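Local coordinates for DUF1460 domain-containing protein (Legionella pneumophila subsp. pneumophila, PDB 2IM9) that is of unknown function but belongs to an N-acetylmuramoyl-L-alanine amidase-like family of the papain-like peptidase clan, so probably cleaves peptide or amide bonds, at residues 245-250 against 294-299; 236-241 against 277-282; 140-145 against 264-269. All coordinates share one frame; numbering follows the deposited sequence.

Contact 1: residues 245-250 against 294-299; sequences AVIEII and VSLIDY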
# COMPACT_ATOMS: atom_id res chain seq x y z
N ALA A 245 2.66 6.75 10.58
CA ALA A 245 3.63 6.38 9.54
C ALA A 245 3.10 5.18 8.74
O ALA A 245 2.21 4.44 9.19
CB ALA A 245 4.99 6.05 10.16
N VAL A 246 3.62 5.01 7.53
CA VAL A 246 3.34 3.84 6.71
C VAL A 246 4.47 2.85 6.92
O VAL A 246 5.65 3.21 6.75
CB VAL A 246 3.24 4.21 5.20
CG1 VAL A 246 3.14 2.96 4.35
CG2 VAL A 246 2.03 5.18 4.96
N ILE A 247 4.11 1.62 7.33
CA ILE A 247 5.10 0.54 7.56
C ILE A 247 4.98 -0.50 6.46
O ILE A 247 3.89 -1.03 6.24
CB ILE A 247 4.83 -0.19 8.92
CG1 ILE A 247 4.97 0.79 10.09
CG2 ILE A 247 5.78 -1.36 9.09
CD1 ILE A 247 4.40 0.21 11.37
N GLU A 248 6.09 -0.77 5.77
CA GLU A 248 6.16 -1.82 4.75
C GLU A 248 7.01 -2.99 5.21
O GLU A 248 8.08 -2.81 5.82
CB GLU A 248 6.70 -1.25 3.43
CG GLU A 248 5.78 -0.21 2.82
CD GLU A 248 6.39 0.62 1.70
OE1 GLU A 248 7.60 0.46 1.41
OE2 GLU A 248 5.64 1.41 1.09
N ILE A 249 6.55 -4.20 4.90
CA ILE A 249 7.25 -5.40 5.33
C ILE A 249 8.18 -5.84 4.21
O ILE A 249 7.72 -6.07 3.09
CB ILE A 249 6.23 -6.53 5.69
CG1 ILE A 249 5.23 -6.08 6.77
CG2 ILE A 249 6.99 -7.82 6.05
CD1 ILE A 249 5.87 -5.51 8.05
N ILE A 250 9.48 -6.00 4.52
CA ILE A 250 10.52 -6.13 3.50
C ILE A 250 11.12 -7.52 3.44
O ILE A 250 11.51 -8.08 4.47
CB ILE A 250 11.66 -5.08 3.76
CG1 ILE A 250 11.07 -3.66 3.90
CG2 ILE A 250 12.74 -5.14 2.66
CD1 ILE A 250 10.17 -3.21 2.75
N VAL A 294 -2.94 -4.88 15.40
CA VAL A 294 -2.14 -5.88 16.13
C VAL A 294 -0.89 -5.21 16.70
O VAL A 294 -0.35 -4.29 16.09
CB VAL A 294 -1.72 -7.09 15.24
CG1 VAL A 294 -2.93 -7.85 14.68
CG2 VAL A 294 -0.78 -6.65 14.13
N SER A 295 -0.43 -5.65 17.87
CA SER A 295 0.83 -5.13 18.42
C SER A 295 1.93 -5.24 17.37
O SER A 295 2.15 -6.33 16.83
CB SER A 295 1.25 -5.92 19.65
OG SER A 295 2.65 -5.77 19.89
N LEU A 296 2.61 -4.13 17.05
CA LEU A 296 3.65 -4.19 16.01
C LEU A 296 4.82 -5.06 16.48
O LEU A 296 5.36 -5.86 15.72
CB LEU A 296 4.13 -2.79 15.56
CG LEU A 296 5.29 -2.84 14.54
CD1 LEU A 296 4.82 -3.37 13.14
CD2 LEU A 296 6.04 -1.52 14.41
N ILE A 297 5.22 -4.91 17.74
CA ILE A 297 6.29 -5.75 18.30
C ILE A 297 5.95 -7.24 18.19
O ILE A 297 6.75 -8.01 17.67
CB ILE A 297 6.64 -5.33 19.76
CG1 ILE A 297 7.27 -3.94 19.77
CG2 ILE A 297 7.57 -6.37 20.40
CD1 ILE A 297 7.40 -3.32 21.16
N ASP A 298 4.76 -7.63 18.64
CA ASP A 298 4.34 -9.04 18.54
C ASP A 298 4.26 -9.54 17.10
O ASP A 298 4.67 -10.65 16.81
CB ASP A 298 2.99 -9.24 19.22
CG ASP A 298 3.05 -9.04 20.71
OD1 ASP A 298 4.18 -8.94 21.27
OD2 ASP A 298 1.95 -8.97 21.33
N TYR A 299 3.71 -8.71 16.21
CA TYR A 299 3.58 -9.05 14.80
C TYR A 299 4.95 -9.36 14.19
O TYR A 299 5.15 -10.39 13.51
CB TYR A 299 2.90 -7.89 14.06
CG TYR A 299 2.75 -8.12 12.58
CD1 TYR A 299 1.63 -8.80 12.07
CD2 TYR A 299 3.72 -7.68 11.69
CE1 TYR A 299 1.49 -9.02 10.70
CE2 TYR A 299 3.61 -7.91 10.33
CZ TYR A 299 2.50 -8.58 9.84
OH TYR A 299 2.39 -8.78 8.49
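Ile247 and Leu296 meet tip to tip where helix 296-303 lies against strand 246-254 of the antiparallel sheet, in the amidase-like domain. Methyl CD1 of Ile247 sits at the fork of the leucine, 3.9 Å from CD2 of Leu296 and 4.0 Å from its CD1. The isoleucine reaches that far because CG1 is anti to the carbonyl carbon (chi1 -62°) and the rest of the chain runs on extended.

Two residues along the strand, Ile249 brings CD1 to the edge of the Tyr299 ring, near its plane, 4.0 Å from CE2; these two side chains cross obliquely. Both pairs are purely apolar, and no hydrogen bond joins the two segments.

Behind this first shell, Phe281 of strand 278-285 touches Ile247, Leu296 and Tyr299, its ring inclined by about 60° to that of Tyr299. The tyrosine hydroxyl makes a weak hydrogen bond to His268. The first turn of the helix is closed by two bonds: Tyr299 N donates to Ser295 O, and Ser295, at the N-cap, accepts the backbone N-H of Asp298 on its OG, 3.1 Å from Asp298 N and nearly straight at 172°.

Contact 2: residues 236-241 against 277-282; sequences HLFSQI and NELFFR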
# COMPACT_ATOMS: atom_id res chain seq x y z
N HIS A 236 14.18 1.40 22.09
CA HIS A 236 14.71 2.66 21.58
C HIS A 236 14.39 2.85 20.10
O HIS A 236 14.00 3.94 19.68
CB HIS A 236 16.23 2.79 21.79
CG HIS A 236 16.77 4.12 21.38
ND1 HIS A 236 16.53 5.28 22.09
CD2 HIS A 236 17.52 4.48 20.31
CE1 HIS A 236 17.12 6.29 21.49
NE2 HIS A 236 17.71 5.84 20.40
N LEU A 237 14.58 1.79 19.30
CA LEU A 237 14.25 1.89 17.88
C LEU A 237 12.74 2.01 17.64
O LEU A 237 12.28 2.92 16.91
CB LEU A 237 14.80 0.69 17.10
CG LEU A 237 16.33 0.58 17.04
CD1 LEU A 237 16.77 -0.73 16.37
CD2 LEU A 237 16.93 1.79 16.32
N PHE A 238 11.97 1.12 18.26
CA PHE A 238 10.51 1.15 18.10
C PHE A 238 9.90 2.50 18.45
O PHE A 238 8.98 2.96 17.77
CB PHE A 238 9.82 0.02 18.87
CG PHE A 238 9.89 -1.31 18.19
CD1 PHE A 238 9.11 -1.57 17.06
CD2 PHE A 238 10.71 -2.31 18.69
CE1 PHE A 238 9.15 -2.81 16.42
CE2 PHE A 238 10.77 -3.57 18.06
CZ PHE A 238 9.99 -3.82 16.94
N SER A 239 10.44 3.16 19.48
CA SER A 239 9.88 4.44 19.95
C SER A 239 10.01 5.58 18.93
O SER A 239 9.35 6.62 19.08
CB SER A 239 10.55 4.85 21.26
OG SER A 239 11.86 5.34 21.00
N GLN A 240 10.87 5.40 17.93
CA GLN A 240 11.10 6.44 16.92
C GLN A 240 10.17 6.34 15.71
O GLN A 240 10.20 7.19 14.82
CB GLN A 240 12.56 6.45 16.44
CG GLN A 240 13.55 6.84 17.52
CD GLN A 240 14.97 6.56 17.08
OE1 GLN A 240 15.49 7.20 16.17
NE2 GLN A 240 15.61 5.58 17.72
N ILE A 241 9.34 5.30 15.68
CA ILE A 241 8.38 5.15 14.59
C ILE A 241 7.23 6.11 14.91
O ILE A 241 6.60 5.97 15.96
CB ILE A 241 7.90 3.69 14.50
CG1 ILE A 241 9.09 2.74 14.23
CG2 ILE A 241 6.79 3.56 13.45
CD1 ILE A 241 8.75 1.25 14.24
N ASN A 277 0.27 4.55 24.53
CA ASN A 277 1.73 4.38 24.63
C ASN A 277 2.21 2.98 24.22
O ASN A 277 3.26 2.50 24.68
CB ASN A 277 2.23 4.81 26.04
CG ASN A 277 3.71 5.20 26.06
OD1 ASN A 277 4.22 5.85 25.16
ND2 ASN A 277 4.40 4.77 27.10
N GLU A 278 1.43 2.32 23.36
CA GLU A 278 1.78 1.04 22.75
C GLU A 278 1.65 1.18 21.23
O GLU A 278 0.76 1.85 20.73
CB GLU A 278 0.85 -0.08 23.26
CG GLU A 278 1.18 -1.49 22.71
CD GLU A 278 0.39 -2.63 23.38
OE1 GLU A 278 -0.57 -2.35 24.13
OE2 GLU A 278 0.72 -3.81 23.13
N LEU A 279 2.54 0.54 20.49
CA LEU A 279 2.56 0.72 19.04
C LEU A 279 1.84 -0.43 18.34
O LEU A 279 2.21 -1.60 18.52
CB LEU A 279 3.99 0.85 18.54
CG LEU A 279 4.24 1.07 17.05
CD1 LEU A 279 3.49 2.29 16.55
CD2 LEU A 279 5.75 1.19 16.85
N PHE A 280 0.86 -0.07 17.51
CA PHE A 280 0.07 -1.01 16.74
C PHE A 280 0.34 -0.92 15.24
O PHE A 280 0.75 0.12 14.71
CB PHE A 280 -1.43 -0.86 17.05
CG PHE A 280 -1.76 -1.24 18.47
CD1 PHE A 280 -2.13 -2.54 18.80
CD2 PHE A 280 -1.62 -0.30 19.50
CE1 PHE A 280 -2.39 -2.90 20.14
CE2 PHE A 280 -1.89 -0.65 20.82
CZ PHE A 280 -2.27 -1.95 21.13
N PHE A 281 0.14 -2.05 14.58
CA PHE A 281 0.22 -2.16 13.13
C PHE A 281 -1.23 -2.31 12.68
O PHE A 281 -1.89 -3.32 12.96
CB PHE A 281 1.07 -3.38 12.78
CG PHE A 281 1.34 -3.56 11.32
CD1 PHE A 281 1.60 -2.46 10.47
CD2 PHE A 281 1.45 -4.85 10.80
CE1 PHE A 281 1.91 -2.66 9.13
CE2 PHE A 281 1.77 -5.04 9.44
CZ PHE A 281 1.99 -3.95 8.61
N ARG A 282 -1.74 -1.26 12.05
CA ARG A 282 -3.13 -1.25 11.60
C ARG A 282 -3.16 -1.56 10.12
O ARG A 282 -2.59 -0.83 9.32
CB ARG A 282 -3.76 0.12 11.89
CG ARG A 282 -5.24 0.20 11.50
CD ARG A 282 -5.83 1.50 12.04
NE ARG A 282 -6.00 1.45 13.49
CZ ARG A 282 -6.23 2.51 14.25
NH1 ARG A 282 -6.31 3.72 13.70
NH2 ARG A 282 -6.39 2.37 15.56
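Leu279 packs against Phe238 and Ile241, tying strand 278-285, in the antiparallel sheet, to the short helix 235-238 and the type I turn from Phe238 to Ile241. From CB, which points toward the turn, the side chain goes on to CG, which lies anti to the backbone N (chi1 -179°) and branches there. CD2 makes the closest contacts across the interface: it lies 3.8 Å from the backbone O of Phe238 and 4.0 Å from CD1 of Ile241, whose side chain crosses the leucine at about a right angle. The branch carbon of that isoleucine is as near, with CB of Ile241 also 4.0 Å from CD2 of Leu279. CD1 of Phe238 stays a little further off, 4.4 Å from the same methyl. Outside the two segments, Leu279 also touches Trp274 and Leu296.

The turn is braced by hydrogen bonds, one within it and two back to the helix. Phe238 O, beside the methyl, is taken by Ile241 N at 3.2 Å. Further back, His236 O accepts from Ser239 OG and Gln240 NE2, which arrive at opposite faces of the carbonyl plane.

With a single methyl meeting two side chains and a carbonyl, and no hydrogen bond between the segments, attraction across the contact is probably mostly dispersive; among the turn's polar groups, Ile241 O is held by Trp274 NE1, and Gln240 NE2 also binds Arg159 O.

Contact 3: residues 140-145 against 264-269; sequences DWNNYN and LDISHL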
# COMPACT_ATOMS: atom_id res chain seq x y z
N ASP A 140 7.14 1.53 -8.14
CA ASP A 140 6.02 2.37 -8.57
C ASP A 140 5.53 3.27 -7.43
O ASP A 140 5.67 4.49 -7.48
CB ASP A 140 4.84 1.52 -9.05
CG ASP A 140 5.14 0.72 -10.30
OD1 ASP A 140 5.90 1.19 -11.17
OD2 ASP A 140 4.57 -0.37 -10.41
N TRP A 141 4.94 2.67 -6.40
CA TRP A 141 4.18 3.44 -5.41
C TRP A 141 5.08 4.32 -4.56
O TRP A 141 4.86 5.55 -4.49
CB TRP A 141 3.36 2.50 -4.52
CG TRP A 141 2.30 3.19 -3.68
CD1 TRP A 141 1.06 3.61 -4.10
CD2 TRP A 141 2.36 3.48 -2.28
NE1 TRP A 141 0.37 4.17 -3.06
CE2 TRP A 141 1.14 4.11 -1.92
CE3 TRP A 141 3.33 3.29 -1.29
CZ2 TRP A 141 0.86 4.54 -0.62
CZ3 TRP A 141 3.06 3.71 0.01
CH2 TRP A 141 1.82 4.32 0.34
N ASN A 142 6.07 3.72 -3.90
CA ASN A 142 7.02 4.53 -3.12
C ASN A 142 7.67 5.59 -4.02
O ASN A 142 7.71 6.77 -3.67
CB ASN A 142 8.12 3.66 -2.52
CG ASN A 142 7.67 2.83 -1.34
OD1 ASN A 142 6.54 2.95 -0.86
ND2 ASN A 142 8.58 2.01 -0.83
N ASN A 143 8.19 5.16 -5.16
CA ASN A 143 8.93 6.07 -6.04
C ASN A 143 8.11 7.29 -6.47
O ASN A 143 8.52 8.44 -6.25
CB ASN A 143 9.44 5.29 -7.26
CG ASN A 143 10.12 6.18 -8.27
OD1 ASN A 143 11.17 6.76 -7.99
ND2 ASN A 143 9.52 6.31 -9.45
N TYR A 144 6.94 7.02 -7.03
CA TYR A 144 6.09 8.09 -7.55
C TYR A 144 5.50 8.97 -6.46
O TYR A 144 5.41 10.20 -6.63
CB TYR A 144 5.01 7.55 -8.50
CG TYR A 144 5.58 7.08 -9.81
CD1 TYR A 144 6.37 7.93 -10.60
CD2 TYR A 144 5.36 5.78 -10.26
CE1 TYR A 144 6.92 7.49 -11.80
CE2 TYR A 144 5.91 5.34 -11.46
CZ TYR A 144 6.69 6.20 -12.22
OH TYR A 144 7.22 5.78 -13.41
N ASN A 145 5.12 8.37 -5.33
CA ASN A 145 4.51 9.17 -4.27
C ASN A 145 5.55 9.97 -3.47
O ASN A 145 5.21 11.00 -2.89
CB ASN A 145 3.56 8.32 -3.41
CG ASN A 145 2.27 7.99 -4.14
OD1 ASN A 145 1.56 8.88 -4.61
ND2 ASN A 145 1.96 6.69 -4.27
N LEU A 264 10.74 -9.94 -6.01
CA LEU A 264 9.95 -8.94 -5.32
C LEU A 264 10.62 -8.55 -4.00
O LEU A 264 11.50 -9.28 -3.49
CB LEU A 264 8.53 -9.46 -5.08
CG LEU A 264 7.44 -8.43 -4.76
CD1 LEU A 264 7.39 -7.25 -5.76
CD2 LEU A 264 6.10 -9.16 -4.72
N ASP A 265 10.22 -7.42 -3.45
CA ASP A 265 10.89 -6.88 -2.26
C ASP A 265 9.98 -6.57 -1.07
O ASP A 265 10.46 -6.49 0.07
CB ASP A 265 11.67 -5.60 -2.63
CG ASP A 265 10.88 -4.65 -3.56
OD1 ASP A 265 9.66 -4.87 -3.77
OD2 ASP A 265 11.51 -3.70 -4.09
N ILE A 266 8.69 -6.33 -1.33
CA ILE A 266 7.75 -5.86 -0.30
C ILE A 266 6.48 -6.72 -0.33
O ILE A 266 5.87 -6.89 -1.40
CB ILE A 266 7.40 -4.36 -0.48
CG1 ILE A 266 8.67 -3.49 -0.46
CG2 ILE A 266 6.35 -3.92 0.56
CD1 ILE A 266 8.37 -2.04 -0.77
N SER A 267 6.08 -7.26 0.83
CA SER A 267 5.03 -8.29 0.87
C SER A 267 3.74 -7.82 1.53
O SER A 267 2.67 -8.44 1.35
CB SER A 267 5.55 -9.54 1.60
OG SER A 267 6.05 -9.19 2.89
N HIS A 268 3.81 -6.71 2.26
CA HIS A 268 2.67 -6.21 3.03
C HIS A 268 2.93 -4.79 3.53
O HIS A 268 4.08 -4.32 3.56
CB HIS A 268 2.42 -7.15 4.24
CG HIS A 268 1.11 -6.92 4.92
ND1 HIS A 268 0.98 -6.85 6.29
CD2 HIS A 268 -0.14 -6.78 4.42
CE1 HIS A 268 -0.29 -6.65 6.60
NE2 HIS A 268 -0.99 -6.61 5.49
N LEU A 269 1.86 -4.10 3.88
CA LEU A 269 1.98 -2.76 4.46
C LEU A 269 0.77 -2.35 5.25
O LEU A 269 -0.29 -2.98 5.17
CB LEU A 269 2.34 -1.71 3.40
CG LEU A 269 1.26 -1.26 2.41
CD1 LEU A 269 1.74 0.01 1.70
CD2 LEU A 269 1.03 -2.32 1.39
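Trp141 and Leu269 form the apolar part of this helix-on-sheet contact, in which helix 137-147 lies over strand 264-275 close to the centre of the chain. The six-membered part of the indole does the touching: CZ3 of Trp141 is 4.3 Å from CD1 of Leu269, in a loose, oblique approach. From the next residue of the helix, Asn142 meets Ile266, three residues before Leu269 on the strand, the two side chains coming from opposite directions, and the methyl CD1 of Ile266 rests against the asparagine's side-chain amide. With CG1 anti to the carbonyl carbon and chi2 at 175°, the isoleucine is stretched out toward the helix; Glu248, Thr137 and Ser138 pack round it.

No hydrogen bond joins the two segments themselves, but Asp265 OD2 binds Ser138 OG at the start of the same helix, and also Ser217 OG. In the helix, Asp140 O accepts from Tyr144 N, and Trp141 O from Asn145 N. Asn145 ND2 adds a weak bond to Trp141 O, 3.1 Å long and bent to 126°, and that nitrogen lies over one face of the indole, near its rim. The indole N-H is bound by Asn100, on the pyrrole side of the ring, while the far side meets the leucine. Asp140 has a salt bridge to Lys176.

Leu269 also touches Cys95 and Asp96, and neighbouring His268 touches Cys95. A cysteine at the start of a helix beside a histidine on a strand is consistent with the catalytic layout of papain-like peptidases. Between the two segments the chemistry is a few apolar touches; Asn100 holds the indole N-H, and the Asp265-Ser138 bond ties helix to strand just beside them.

Overall arrangement
All three contacts are buried and reach the same antiparallel sheet. The centre of contact 3 is about 7 Å from the centre of the chain, that of contact 1 about 13 Å and that of contact 2, the furthest out, about 19 Å. Contacts 1 and 2 are neighbours: strands 278-285 and 290-295 pair through Phe281 N with Val294 O, and Leu296 N likewise probably bonds to Leu279 O. Contact 3 joins contact 1 through strands 246-254 and 264-275, where Ile249 N meets His268 O. Aliphatic and aromatic groups make up the touching surfaces of contact 1; contact 2 adds a backbone carbonyl, and contact 3 a side-chain amide, while its Leu269 end lies beside Cys95.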